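PbICP-C (Plasmodium berghei, PDB 3PNR) probably inhibits papain-like cysteine peptidases of the parasite or its host by offering loops at one edge of an immunoglobulin-like beta sandwich. Local coordinates at residues S97-T103 / S151-K157; K160-S166 / N178-V184; G61-G66 / Y167-F171. All coordinates share one frame; numbering follows the deposited sequence.

Contact 1. Residues S97-T103 / S151-K157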
loop_
_atom_site.group_PDB
_atom_site.type_symbol
_atom_site.label_atom_id
_atom_site.label_comp_id
_atom_site.label_asym_id
_atom_site.label_seq_id
_atom_site.Cartn_x
_atom_site.Cartn_y
_atom_site.Cartn_z
ATOM N N SER B 97 -22.968 5.116 -24.653
ATOM C CA SER B 97 -23.314 5.647 -25.969
ATOM C C SER B 97 -24.473 4.864 -26.580
ATOM O O SER B 97 -24.946 3.884 -26.003
ATOM C CB SER B 97 -22.104 5.628 -26.911
ATOM O OG SER B 97 -21.835 4.316 -27.381
ATOM N N GLU B 98 -24.932 5.307 -27.746
ATOM C CA GLU B 98 -26.008 4.623 -28.445
ATOM C C GLU B 98 -25.577 3.215 -28.845
ATOM O O GLU B 98 -26.379 2.282 -28.826
ATOM C CB GLU B 98 -26.438 5.418 -29.682
ATOM C CG GLU B 98 -25.308 5.707 -30.670
ATOM C CD GLU B 98 -25.812 6.257 -31.998
ATOM O OE1 GLU B 98 -26.895 6.882 -32.018
ATOM O OE2 GLU B 98 -25.120 6.065 -33.022
ATOM N N GLU B 99 -24.302 3.068 -29.190
ATOM C CA GLU B 99 -23.775 1.804 -29.695
ATOM C C GLU B 99 -23.357 0.840 -28.589
ATOM O O GLU B 99 -23.611 -0.362 -28.675
ATOM C CB GLU B 99 -22.584 2.063 -30.619
ATOM C CG GLU B 99 -22.859 3.073 -31.716
ATOM C CD GLU B 99 -21.619 3.415 -32.512
ATOM O OE1 GLU B 99 -20.542 3.574 -31.898
ATOM O OE2 GLU B 99 -21.720 3.529 -33.752
ATOM N N ILE B 100 -22.710 1.367 -27.555
ATOM C CA ILE B 100 -22.133 0.522 -26.512
ATOM C C ILE B 100 -22.096 1.224 -25.157
ATOM O O ILE B 100 -22.105 2.453 -25.079
ATOM C CB ILE B 100 -20.697 0.087 -26.894
ATOM C CG1 ILE B 100 -20.183 -1.012 -25.953
ATOM C CG2 ILE B 100 -19.761 1.299 -26.919
ATOM C CD1 ILE B 100 -19.040 -1.839 -26.543
ATOM N N SER B 101 -22.059 0.436 -24.088
ATOM C CA SER B 101 -21.890 0.994 -22.751
ATOM C C SER B 101 -20.930 0.152 -21.899
ATOM O O SER B 101 -21.087 -1.073 -21.783
ATOM C CB SER B 101 -23.241 1.154 -22.048
ATOM O OG SER B 101 -23.688 -0.084 -21.529
ATOM N N VAL B 102 -19.929 0.817 -21.323
ATOM C CA VAL B 102 -18.962 0.152 -20.452
ATOM C C VAL B 102 -18.675 0.954 -19.174
ATOM O O VAL B 102 -18.525 2.180 -19.201
ATOM C CB VAL B 102 -17.643 -0.178 -21.188
ATOM C CG1 VAL B 102 -16.919 -1.311 -20.475
ATOM C CG2 VAL B 102 -17.915 -0.557 -22.645
ATOM N N THR B 103 -18.602 0.247 -18.054
ATOM C CA THR B 103 -18.475 0.889 -16.750
ATOM C C THR B 103 -17.040 0.905 -16.230
ATOM O O THR B 103 -16.254 0.007 -16.532
ATOM C CB THR B 103 -19.351 0.172 -15.722
ATOM O OG1 THR B 103 -19.051 -1.229 -15.749
ATOM C CG2 THR B 103 -20.821 0.376 -16.050
ATOM N N SER B 151 -15.577 -4.856 -14.343
ATOM C CA SER B 151 -16.173 -3.954 -15.339
ATOM C C SER B 151 -17.277 -4.634 -16.166
ATOM O O SER B 151 -17.256 -5.851 -16.386
ATOM C CB SER B 151 -15.110 -3.344 -16.262
ATOM O OG SER B 151 -15.655 -2.313 -17.081
ATOM N N VAL B 152 -18.233 -3.829 -16.625
ATOM C CA VAL B 152 -19.413 -4.329 -17.322
ATOM C C VAL B 152 -19.498 -3.844 -18.772
ATOM O O VAL B 152 -19.479 -2.635 -19.036
ATOM C CB VAL B 152 -20.692 -3.899 -16.584
ATOM C CG1 VAL B 152 -21.921 -4.416 -17.308
ATOM C CG2 VAL B 152 -20.653 -4.394 -15.151
ATOM N N ILE B 153 -19.598 -4.788 -19.706
ATOM C CA ILE B 153 -19.707 -4.443 -21.126
ATOM C C ILE B 153 -21.042 -4.877 -21.736
ATOM O O ILE B 153 -21.436 -6.039 -21.630
ATOM C CB ILE B 153 -18.549 -5.048 -21.952
ATOM C CG1 ILE B 153 -17.200 -4.525 -21.449
ATOM C CG2 ILE B 153 -18.727 -4.726 -23.434
ATOM C CD1 ILE B 153 -15.998 -5.227 -22.055
ATOM N N LYS B 154 -21.729 -3.936 -22.381
ATOM C CA LYS B 154 -23.022 -4.220 -23.011
ATOM C C LYS B 154 -23.154 -3.580 -24.396
ATOM O O LYS B 154 -23.050 -2.358 -24.546
ATOM C CB LYS B 154 -24.170 -3.770 -22.105
ATOM C CG LYS B 154 -25.550 -3.864 -22.734
ATOM C CD LYS B 154 -26.616 -3.421 -21.744
ATOM C CE LYS B 154 -27.885 -2.970 -22.446
ATOM N NZ LYS B 154 -28.857 -2.381 -21.481
ATOM N N GLY B 155 -23.386 -4.421 -25.401
ATOM C CA GLY B 155 -23.565 -3.963 -26.767
ATOM C C GLY B 155 -24.989 -3.522 -27.053
ATOM O O GLY B 155 -25.947 -4.069 -26.501
ATOM N N HIS B 156 -25.125 -2.522 -27.916
ATOM C CA HIS B 156 -26.434 -1.997 -28.288
ATOM C C HIS B 156 -26.608 -1.981 -29.804
ATOM O O HIS B 156 -27.705 -1.756 -30.318
ATOM C CB HIS B 156 -26.613 -0.583 -27.737
ATOM C CG HIS B 156 -26.587 -0.506 -26.244
ATOM N ND1 HIS B 156 -25.984 0.529 -25.563
ATOM C CD2 HIS B 156 -27.090 -1.337 -25.300
ATOM C CE1 HIS B 156 -26.122 0.337 -24.263
ATOM N NE2 HIS B 156 -26.787 -0.789 -24.077
ATOM N N LYS B 157 -25.514 -2.225 -30.512
ATOM C CA LYS B 157 -25.492 -2.096 -31.957
ATOM C C LYS B 157 -24.316 -2.865 -32.523
ATOM O O LYS B 157 -23.224 -2.845 -31.956
ATOM C CB LYS B 157 -25.376 -0.622 -32.343
ATOM C CG LYS B 157 -25.170 -0.371 -33.826
ATOM C CD LYS B 157 -25.136 1.119 -34.099
ATOM C CE LYS B 157 -26.283 1.815 -33.381
ATOM N NZ LYS B 157 -26.122 3.294 -33.369
#

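Contact 2. Residues K160-S166 / N178-V184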
loop_
_atom_site.group_PDB
_atom_site.type_symbol
_atom_site.label_atom_id
_atom_site.label_comp_id
_atom_site.label_asym_id
_atom_site.label_seq_id
_atom_site.Cartn_x
_atom_site.Cartn_y
_atom_site.Cartn_z
ATOM N N LYS B 160 -17.454 -3.071 -34.304
ATOM C CA LYS B 160 -16.182 -3.460 -33.700
ATOM C C LYS B 160 -15.730 -2.375 -32.731
ATOM O O LYS B 160 -15.712 -1.191 -33.074
ATOM C CB LYS B 160 -15.112 -3.684 -34.768
ATOM C CG LYS B 160 -15.416 -4.819 -35.725
ATOM C CD LYS B 160 -15.652 -6.121 -34.980
ATOM C CE LYS B 160 -15.844 -7.275 -35.951
ATOM N NZ LYS B 160 -16.868 -6.968 -36.995
ATOM N N TYR B 161 -15.370 -2.779 -31.519
ATOM C CA TYR B 161 -15.034 -1.819 -30.474
ATOM C C TYR B 161 -13.737 -2.172 -29.750
ATOM O O TYR B 161 -13.536 -3.316 -29.332
ATOM C CB TYR B 161 -16.184 -1.709 -29.471
ATOM C CG TYR B 161 -17.533 -1.438 -30.106
ATOM C CD1 TYR B 161 -17.934 -0.143 -30.405
ATOM C CD2 TYR B 161 -18.405 -2.478 -30.402
ATOM C CE1 TYR B 161 -19.162 0.108 -30.982
ATOM C CE2 TYR B 161 -19.640 -2.235 -30.980
ATOM C CZ TYR B 161 -20.010 -0.940 -31.267
ATOM O OH TYR B 161 -21.233 -0.690 -31.843
ATOM N N TYR B 162 -12.856 -1.180 -29.619
ATOM C CA TYR B 162 -11.638 -1.311 -28.823
ATOM C C TYR B 162 -11.865 -0.718 -27.437
ATOM O O TYR B 162 -11.937 0.505 -27.281
ATOM C CB TYR B 162 -10.461 -0.595 -29.497
ATOM C CG TYR B 162 -9.909 -1.319 -30.696
ATOM C CD1 TYR B 162 -9.113 -2.446 -30.542
ATOM C CD2 TYR B 162 -10.183 -0.877 -31.983
ATOM C CE1 TYR B 162 -8.604 -3.111 -31.635
ATOM C CE2 TYR B 162 -9.681 -1.535 -33.080
ATOM C CZ TYR B 162 -8.890 -2.654 -32.902
ATOM O OH TYR B 162 -8.386 -3.316 -34.000
ATOM N N ILE B 163 -11.989 -1.593 -26.443
ATOM C CA ILE B 163 -12.155 -1.177 -25.053
ATOM C C ILE B 163 -10.822 -1.263 -24.318
ATOM O O ILE B 163 -10.187 -2.321 -24.293
ATOM C CB ILE B 163 -13.179 -2.064 -24.333
ATOM C CG1 ILE B 163 -14.437 -2.209 -25.193
ATOM C CG2 ILE B 163 -13.502 -1.493 -22.963
ATOM C CD1 ILE B 163 -15.598 -2.849 -24.477
ATOM N N VAL B 164 -10.393 -0.155 -23.723
ATOM C CA VAL B 164 -9.066 -0.108 -23.107
ATOM C C VAL B 164 -9.075 -0.003 -21.577
ATOM O O VAL B 164 -9.667 0.906 -20.996
ATOM C CB VAL B 164 -8.208 1.014 -23.704
ATOM C CG1 VAL B 164 -6.818 0.988 -23.101
ATOM C CG2 VAL B 164 -8.136 0.864 -25.213
ATOM N N TYR B 165 -8.421 -0.960 -20.936
ATOM C CA TYR B 165 -8.249 -0.936 -19.491
ATOM C C TYR B 165 -6.768 -0.872 -19.182
ATOM O O TYR B 165 -5.941 -1.383 -19.942
ATOM C CB TYR B 165 -8.799 -2.210 -18.868
ATOM C CG TYR B 165 -10.280 -2.415 -19.036
ATOM C CD1 TYR B 165 -11.186 -1.762 -18.212
ATOM C CD2 TYR B 165 -10.775 -3.286 -20.000
ATOM C CE1 TYR B 165 -12.543 -1.956 -18.351
ATOM C CE2 TYR B 165 -12.135 -3.492 -20.147
ATOM C CZ TYR B 165 -13.014 -2.822 -19.318
ATOM O OH TYR B 165 -14.368 -3.016 -19.451
ATOM N N SER B 166 -6.418 -0.264 -18.058
ATOM C CA SER B 166 -5.038 -0.343 -17.620
ATOM C C SER B 166 -4.913 -0.338 -16.115
ATOM O O SER B 166 -5.677 0.322 -15.412
ATOM C CB SER B 166 -4.196 0.771 -18.236
ATOM O OG SER B 166 -2.845 0.350 -18.358
ATOM N N ASN B 178 0.231 -2.163 -16.954
ATOM C CA ASN B 178 -0.293 -3.317 -17.680
ATOM C C ASN B 178 -1.613 -2.951 -18.359
ATOM O O ASN B 178 -2.632 -2.744 -17.691
ATOM C CB ASN B 178 -0.529 -4.506 -16.741
ATOM C CG ASN B 178 0.760 -5.143 -16.250
ATOM O OD1 ASN B 178 1.039 -6.305 -16.544
ATOM N ND2 ASN B 178 1.546 -4.391 -15.485
ATOM N N THR B 179 -1.600 -2.891 -19.687
ATOM C CA THR B 179 -2.760 -2.428 -20.431
ATOM C C THR B 179 -3.492 -3.580 -21.102
ATOM O O THR B 179 -2.867 -4.446 -21.718
ATOM C CB THR B 179 -2.338 -1.394 -21.464
ATOM O OG1 THR B 179 -1.532 -0.394 -20.818
ATOM C CG2 THR B 179 -3.553 -0.745 -22.109
ATOM N N LYS B 180 -4.814 -3.599 -20.953
ATOM C CA LYS B 180 -5.651 -4.613 -21.590
ATOM C C LYS B 180 -6.615 -3.996 -22.599
ATOM O O LYS B 180 -7.535 -3.268 -22.224
ATOM C CB LYS B 180 -6.454 -5.405 -20.559
ATOM C CG LYS B 180 -5.637 -6.016 -19.427
ATOM C CD LYS B 180 -4.474 -6.871 -19.911
ATOM C CE LYS B 180 -3.946 -7.747 -18.776
ATOM N NZ LYS B 180 -2.463 -7.907 -18.832
ATOM N N ILE B 181 -6.390 -4.289 -23.878
ATOM C CA ILE B 181 -7.341 -3.946 -24.929
ATOM C C ILE B 181 -8.269 -5.121 -25.219
ATOM O O ILE B 181 -7.818 -6.208 -25.569
ATOM C CB ILE B 181 -6.629 -3.609 -26.233
ATOM C CG1 ILE B 181 -5.544 -2.558 -25.987
ATOM C CG2 ILE B 181 -7.649 -3.166 -27.289
ATOM C CD1 ILE B 181 -4.337 -2.718 -26.875
ATOM N N ILE B 182 -9.566 -4.900 -25.061
ATOM C CA ILE B 182 -10.554 -5.888 -25.463
ATOM C C ILE B 182 -11.073 -5.501 -26.835
ATOM O O ILE B 182 -11.589 -4.394 -27.020
ATOM C CB ILE B 182 -11.747 -5.938 -24.500
ATOM C CG1 ILE B 182 -11.260 -5.925 -23.053
ATOM C CG2 ILE B 182 -12.603 -7.159 -24.786
ATOM C CD1 ILE B 182 -10.087 -6.834 -22.820
ATOM N N TYR B 183 -10.916 -6.404 -27.798
ATOM C CA TYR B 183 -11.463 -6.192 -29.130
ATOM C C TYR B 183 -12.797 -6.921 -29.265
ATOM O O TYR B 183 -12.840 -8.115 -29.555
ATOM C CB TYR B 183 -10.486 -6.646 -30.207
ATOM C CG TYR B 183 -10.968 -6.319 -31.594
ATOM C CD1 TYR B 183 -11.160 -5.000 -31.987
ATOM C CD2 TYR B 183 -11.246 -7.325 -32.509
ATOM C CE1 TYR B 183 -11.610 -4.689 -33.254
ATOM C CE2 TYR B 183 -11.695 -7.027 -33.781
ATOM C CZ TYR B 183 -11.876 -5.708 -34.150
ATOM O OH TYR B 183 -12.323 -5.408 -35.419
ATOM N N VAL B 184 -13.880 -6.186 -29.038
ATOM C CA VAL B 184 -15.220 -6.758 -28.997
ATOM C C VAL B 184 -15.983 -6.541 -30.305
ATOM O O VAL B 184 -15.990 -5.442 -30.867
ATOM C CB VAL B 184 -16.038 -6.158 -27.836
ATOM C CG1 VAL B 184 -17.491 -6.612 -27.912
ATOM C CG2 VAL B 184 -15.417 -6.535 -26.500
#

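Contact 3. Residues G61-G66 / Y167-F171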
loop_
_atom_site.group_PDB
_atom_site.type_symbol
_atom_site.label_atom_id
_atom_site.label_comp_id
_atom_site.label_asym_id
_atom_site.label_seq_id
_atom_site.Cartn_x
_atom_site.Cartn_y
_atom_site.Cartn_z
ATOM N N GLY B 61 -5.687 -8.010 -9.461
ATOM C CA GLY B 61 -4.530 -7.245 -9.037
ATOM C C GLY B 61 -4.097 -7.559 -7.616
ATOM O O GLY B 61 -4.537 -8.539 -7.007
ATOM N N ASN B 62 -3.218 -6.719 -7.087
ATOM C CA ASN B 62 -2.762 -6.872 -5.722
ATOM C C ASN B 62 -3.122 -5.655 -4.886
ATOM O O ASN B 62 -2.867 -4.514 -5.274
ATOM C CB ASN B 62 -1.254 -7.152 -5.678
ATOM C CG ASN B 62 -0.929 -8.641 -5.779
ATOM O OD1 ASN B 62 -0.280 -9.081 -6.735
ATOM N ND2 ASN B 62 -1.383 -9.426 -4.793
ATOM N N ALA B 63 -3.738 -5.908 -3.739
ATOM C CA ALA B 63 -4.097 -4.844 -2.814
ATOM C C ALA B 63 -2.854 -4.158 -2.247
ATOM O O ALA B 63 -1.836 -4.812 -1.979
ATOM C CB ALA B 63 -4.984 -5.393 -1.680
ATOM N N GLY B 64 -2.950 -2.838 -2.079
ATOM C CA GLY B 64 -1.915 -2.053 -1.433
ATOM C C GLY B 64 -0.632 -1.773 -2.208
ATOM O O GLY B 64 0.350 -1.330 -1.617
ATOM N N THR B 65 -0.625 -2.004 -3.519
ATOM C CA THR B 65 0.542 -1.663 -4.329
ATOM C C THR B 65 0.519 -0.219 -4.862
ATOM O O THR B 65 1.554 0.314 -5.257
ATOM C CB THR B 65 0.664 -2.586 -5.512
ATOM O OG1 THR B 65 -0.348 -2.242 -6.466
ATOM C CG2 THR B 65 0.497 -4.042 -5.063
ATOM N N GLY B 66 -0.649 0.416 -4.864
ATOM C CA GLY B 66 -0.772 1.760 -5.408
ATOM C C GLY B 66 -1.225 1.773 -6.867
ATOM O O GLY B 66 -1.467 2.826 -7.446
ATOM N N TYR B 167 -3.936 -1.108 -15.646
ATOM C CA TYR B 167 -3.546 -1.189 -14.251
ATOM C C TYR B 167 -2.266 -0.382 -14.168
ATOM O O TYR B 167 -1.223 -0.805 -14.674
ATOM C CB TYR B 167 -3.268 -2.652 -13.912
ATOM C CG TYR B 167 -3.211 -3.009 -12.440
ATOM C CD1 TYR B 167 -4.275 -2.732 -11.592
ATOM C CD2 TYR B 167 -2.105 -3.670 -11.909
ATOM C CE1 TYR B 167 -4.227 -3.078 -10.247
ATOM C CE2 TYR B 167 -2.050 -4.022 -10.576
ATOM C CZ TYR B 167 -3.112 -3.726 -9.749
ATOM O OH TYR B 167 -3.056 -4.072 -8.421
ATOM N N TYR B 168 -2.349 0.798 -13.560
ATOM C CA TYR B 168 -1.194 1.685 -13.484
ATOM C C TYR B 168 -1.213 2.512 -12.199
ATOM O O TYR B 168 -2.194 2.496 -11.458
ATOM C CB TYR B 168 -1.106 2.585 -14.734
ATOM C CG TYR B 168 -2.118 3.708 -14.785
ATOM C CD1 TYR B 168 -3.438 3.468 -15.163
ATOM C CD2 TYR B 168 -1.759 5.009 -14.452
ATOM C CE1 TYR B 168 -4.371 4.493 -15.203
ATOM C CE2 TYR B 168 -2.688 6.045 -14.479
ATOM C CZ TYR B 168 -3.992 5.783 -14.863
ATOM O OH TYR B 168 -4.922 6.806 -14.905
ATOM N N ARG B 169 -0.113 3.211 -11.935
ATOM C CA ARG B 169 -0.055 4.169 -10.837
ATOM C C ARG B 169 -0.222 5.593 -11.371
ATOM O O ARG B 169 0.553 6.040 -12.222
ATOM C CB ARG B 169 1.282 4.065 -10.096
ATOM C CG ARG B 169 1.567 2.730 -9.440
ATOM C CD ARG B 169 2.915 2.769 -8.740
ATOM N NE ARG B 169 3.007 1.834 -7.619
ATOM C CZ ARG B 169 4.096 1.676 -6.866
ATOM N NH1 ARG B 169 5.191 2.387 -7.113
ATOM N NH2 ARG B 169 4.094 0.808 -5.867
ATOM N N PRO B 170 -1.236 6.309 -10.869
ATOM C CA PRO B 170 -1.538 7.688 -11.271
ATOM C C PRO B 170 -0.371 8.629 -11.007
ATOM O O PRO B 170 -0.182 9.619 -11.716
ATOM C CB PRO B 170 -2.713 8.059 -10.367
ATOM C CG PRO B 170 -3.348 6.746 -10.018
ATOM C CD PRO B 170 -2.233 5.762 -9.935
ATOM N N PHE B 171 0.403 8.313 -9.977
ATOM C CA PHE B 171 1.513 9.151 -9.570
ATOM C C PHE B 171 2.807 8.746 -10.263
ATOM O O PHE B 171 3.844 9.388 -10.068
ATOM C CB PHE B 171 1.684 9.101 -8.051
ATOM C CG PHE B 171 1.815 7.704 -7.489
ATOM C CD1 PHE B 171 0.693 6.995 -7.095
ATOM C CD2 PHE B 171 3.066 7.112 -7.336
ATOM C CE1 PHE B 171 0.808 5.718 -6.571
ATOM C CE2 PHE B 171 3.193 5.843 -6.805
ATOM C CZ PHE B 171 2.059 5.142 -6.422
#

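Contact 1. Residues S97-T103 / S151-K157
Ser101 and Lys154 form a hydrogen-bonded pair between strands 100-102 and 151-155, which run antiparallel at 174°. Ser101 N reaches Lys154 O at 3.0 Å, and Lys154 N returns the bond to Ser101 O over the same length. On one side of this pair Thr103 N donates to Val152 O; on the other, beyond Ile100 and Gly155, His156 N donates to Glu99 O.

Threonine suits the far end because its hydroxyl can act as an extra rung. Thr103 OG1 stands between its own backbone N and carbonyl carbon (chi1 52°), a position from which it accepts Val152 N at 2.9 Å. Ser151 OG lies beside Thr103 O, but their modelled separation is too short to be trusted in detail. In the loop at the other end, Ser97 N and OG both donate to Ile100 O, the hydroxyl in the carbonyl plane on a lone pair.

Charge works at that end too. Lys157 CD passes 3.8 Å from Glu99 CG. The lysine chain then bends at its third torsion, bringing Lys157 NZ within 3.0 Å of Glu98 OE2 in a salt bridge. Glu99 instead sends OE1 to Lys76.

The His156 ring lies beside the loop, with the carbonyls of Ser97 and Glu98 at its edge. His156 CE1 is 3.7 Å from Ser101 OG, and Lys154 O sits over the centre of one ring face.

Apolar side chains occupy one face of the pair. Val102 CG1 and Ile153 CG1 lie side by side, while Ile100 CD1 is a looser 4.3 Å from Ile153 CG2. Beta-branched residues suit extended strands, and these three face strand 159-168 or 68-75 of the second sheet, as is typical of an antiparallel pair in an immunoglobulin-like beta sandwich.

Contact 2. Residues K160-S166 / N178-V184
Strands 160-166 and 178-184 form an antiparallel hairpin at 162°, with paired backbone bonds at Tyr161/Val184, Ile163/Ile182 and Tyr165/Lys180; Ile163 N to Ile182 O, 2.9 Å and 170°, is nearly straight. On the face turned to the other sheet, CB of Ile163 meets CB of Ile182 at 4.1 Å, and Ile182 CG1 lies in the plane of the Tyr165 ring, at its edge, 3.9 Å from Tyr165 CE2. Lys180 bends away to a salt bridge with Glu43.

On the reverse face, the rings of Tyr162 and Tyr183 lie against each other, modelled too close for their mutual tilt to carry weight. Ile181 CG2 approaches the edge of the Tyr162 ring, 3.6 Å from Tyr162 CD1, while the methylenes of Lys160 lie around Tyr183 OH. Nearer the turn, Ser166 OG and Thr179 OG1 share a hydrogen bond of 2.9 Å; small hydroxyls suit this buried pair because either can donate to the other. Regular backbone bonds thus hold the register and apolar groups fill the face toward the other sheet, past which tyrosines carry their hydroxyls to polar partners: Tyr161 OH to Lys157 O, Tyr165 OH to Ser151 OG.

Contact 3. Residues G61-G66 / Y167-F171
Tyr167 OH accepts the backbone N-H of Asn62 at 3.0 Å and 150°, joining the end of strand 54-62 to the end of strand 159-168. CG of Tyr167 lies opposite its backbone N (chi1 -164°), which carries the ring across to strand 54-62. Tyrosine suits the place because the ring spans a wide gap, 8.1 Å between the CA atoms of Gly61 and Tyr167, and ends in a polar atom. Gly61, without a side chain, lets Tyr167 OH come to 3.6 Å from Gly61 CA.

The second link rests on one carbonyl. Arg169 NH2 donates to Thr65 O at 2.7 Å, nearly along the C=O axis, with the oxygen 19° out of the guanidinium plane; Arg169 NE adds a weak bond of 3.2 Å to the same oxygen. A long, extended arginine can thus hold Thr65 O while its NH1 forms a salt bridge with an acidic side chain of another protein chain. CB of Arg169 lies over one face of the Phe171 ring, whose CE1 approaches Gly66 O at 3.8 Å.

Thr65 OG1 accepts from Tyr67 N, Asn62 ND2 bonds weakly to Gly144 O, and Gly64 O accepts from an aromatic side chain of the other protein chain. Asn62 to Thr65 form a type II turn with Gly64 at its third position, where positive phi suits glycine. At Gly66 any side chain would be jammed against Thr65 O and would press on Phe171 CZ and Arg169 NE. The run Asn-Ala-Gly-Thr-Gly-Tyr that begins at Asn62 corresponds to the Asn-Pro-Thr-Thr-Gly-Tyr/Phe loop of chagasin-type inhibitors, and Arg169-Phe171 to their Arg-Pro-Trp/Phe loop; together they probably form part of the edge offered to the peptidase, consistent with their contacts to another protein chain.

Overall arrangement
Contacts 1 and 2 lie on the two sheets of the sandwich, centres about 13 Å apart, and close against each other: Ile153 CD1 is 3.4 Å from Ile163 CD1, and Glu99 CB lies beside Tyr161 OH. Contact 3 continues strand 159-168 beyond contact 2, which it meets where Tyr167 N probably bonds to Asn178 O at 2.9 Å. Its centre is about 26 Å from that of contact 1, on the opposite side of the chain's centre, at the probable peptidase-binding edge. Cadmium ions lie about 7 Å from the Tyr162 side chain of contact 2 and about 6 Å from the Tyr167 side chain of contact 3; His75 and Asp77 form a cadmium site.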